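Silicatein alpha (Tethya aurantium, PDB 6ZQ3) is a papain-family (C1) cysteine peptidase relative from a marine sponge, found in the silica spicules and probably involved in forming their silica. Local coordinates at residues Leu182-Trp187 against Leu194-Met199. Residues are numbered along the deposited sequence; the frame is centred on the assembly and turned at random.
Sequences LAKNSW and LGYVKM
The ring of Y196 lies between the side chains of L182 and K184, on one face of an antiparallel hairpin. Methyl CD1 of L182 meets ring carbon CD2 of Y196 at 3.8 Å, the leucine reaching it because its CG stands anti to the backbone N (chi1 -175°). On the other flank, CB of K184 touches CE2 of Y196 at 3.8 Å. A lysine suits this place because its CB can rest against the ring while the rest of the chain leads away to carry the ammonium to the carbonyl oxygen of G16. With an alanine at Y196, CD1 of L182 and CB of K184 would probably face a gap where the ring had been. The opposite face is tightly packed: the short side chain of A183 suits a place where its CB sits 3.8 Å from CG1 of V197, a branched residue that also packs against M167 and W191. Two nearly straight hydrogen bonds hold this pair, A183 N to V197 O and V197 N to A183 O, each 2.9 Å.

This hairpin belongs to the beta-rich domain of the papain fold, and its first strand leads into the active-site region: beyond K184 the chain delivers N185, whose OD1 is hydrogen-bonded to NE2 of H165, a pairing that matches the Asn-His couple of papain-like peptidases. ND2 of N185 lies above one face of the W187 indole, displaced toward its rim, and the indole also meets the H165 ring.

Toward the turn the contact loosens. The last direct bond runs from N185 N to G195 O at 3.0 Å; beyond it a water spans the two loop segments that follow and precede the strands, donating to G195 O and accepting from W187 N. Glycine fits at 195 because, at its backbone angles, a CB would be jammed against the carbonyl oxygen of L194.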
# COMPACT_ATOMS: atom_id res chain seq x y z
N LEU A 182 -4.98 -3.76 10.43
CA LEU A 182 -4.22 -4.85 9.82
C LEU A 182 -3.52 -4.31 8.58
O LEU A 182 -4.16 -3.94 7.60
CB LEU A 182 -5.15 -6.01 9.45
CG LEU A 182 -4.45 -7.25 8.91
CD1 LEU A 182 -3.50 -7.85 9.95
CD2 LEU A 182 -5.48 -8.28 8.45
N ALA A 183 -2.20 -4.24 8.63
CA ALA A 183 -1.47 -3.60 7.56
C ALA A 183 -0.60 -4.64 6.89
O ALA A 183 0.07 -5.42 7.56
CB ALA A 183 -0.63 -2.45 8.12
N LYS A 184 -0.59 -4.64 5.58
CA LYS A 184 0.26 -5.55 4.81
C LYS A 184 1.58 -4.85 4.40
O LYS A 184 1.53 -3.82 3.73
CB LYS A 184 -0.53 -6.01 3.57
CG LYS A 184 0.21 -6.94 2.64
CD LYS A 184 -0.56 -7.01 1.32
CE LYS A 184 -0.21 -8.28 0.57
NZ LYS A 184 -0.27 -8.04 -0.89
N ASN A 185 2.72 -5.37 4.83
CA ASN A 185 4.04 -4.79 4.47
C ASN A 185 4.57 -5.52 3.23
O ASN A 185 3.94 -6.47 2.72
CB ASN A 185 5.04 -4.92 5.65
CG ASN A 185 6.08 -3.82 5.68
OD1 ASN A 185 6.18 -2.99 4.76
ND2 ASN A 185 6.87 -3.79 6.74
N SER A 186 5.72 -5.08 2.74
CA SER A 186 6.32 -5.67 1.58
C SER A 186 7.78 -5.94 1.90
O SER A 186 8.68 -5.61 1.12
CB SER A 186 6.16 -4.72 0.37
OG SER A 186 6.57 -3.38 0.68
N TRP A 187 8.00 -6.54 3.09
CA TRP A 187 9.32 -7.03 3.51
C TRP A 187 9.32 -8.53 3.53
O TRP A 187 10.16 -9.14 4.16
CB TRP A 187 9.74 -6.46 4.88
CG TRP A 187 10.02 -4.99 4.82
CD1 TRP A 187 10.19 -4.26 3.70
CD2 TRP A 187 10.17 -4.08 5.92
NE1 TRP A 187 10.43 -2.95 4.02
CE2 TRP A 187 10.44 -2.82 5.38
CE3 TRP A 187 10.12 -4.22 7.31
CZ2 TRP A 187 10.63 -1.68 6.18
CZ3 TRP A 187 10.32 -3.10 8.10
CH2 TRP A 187 10.59 -1.85 7.54
N LEU A 194 3.59 -13.02 9.29
CA LEU A 194 3.42 -13.51 7.90
C LEU A 194 3.54 -12.33 6.89
O LEU A 194 2.84 -12.28 5.89
N GLY A 195 4.43 -11.39 7.19
CA GLY A 195 4.52 -10.13 6.43
C GLY A 195 3.50 -9.07 6.80
O GLY A 195 3.48 -7.98 6.21
N TYR A 196 2.63 -9.37 7.76
CA TYR A 196 1.64 -8.41 8.25
C TYR A 196 2.08 -7.77 9.54
O TYR A 196 2.81 -8.35 10.32
CB TYR A 196 0.28 -9.08 8.53
CG TYR A 196 -0.49 -9.37 7.30
CD1 TYR A 196 -0.24 -10.52 6.56
CD2 TYR A 196 -1.43 -8.47 6.81
CE1 TYR A 196 -0.93 -10.79 5.39
CE2 TYR A 196 -2.12 -8.74 5.64
CZ TYR A 196 -1.87 -9.91 4.96
OH TYR A 196 -2.55 -10.20 3.80
N VAL A 197 1.56 -6.58 9.80
CA VAL A 197 1.71 -5.98 11.12
C VAL A 197 0.32 -5.53 11.59
O VAL A 197 -0.50 -5.03 10.79
CB VAL A 197 2.76 -4.83 11.10
CG1 VAL A 197 2.40 -3.76 10.07
CG2 VAL A 197 2.95 -4.21 12.46
N LYS A 198 0.04 -5.73 12.88
CA LYS A 198 -1.16 -5.17 13.47
C LYS A 198 -0.75 -3.91 14.21
O LYS A 198 0.02 -3.96 15.16
CB LYS A 198 -1.85 -6.18 14.38
N MET A 199 -1.24 -2.75 13.74
CA MET A 199 -0.91 -1.47 14.39
C MET A 199 -2.03 -0.88 15.24
O MET A 199 -3.18 -1.27 15.12
CB MET A 199 -0.43 -0.49 13.35
CG MET A 199 0.90 -0.94 12.80
SD MET A 199 1.66 0.22 11.69
CE MET A 199 2.03 1.56 12.81
O HOH W 1 6.05 -8.02 4.68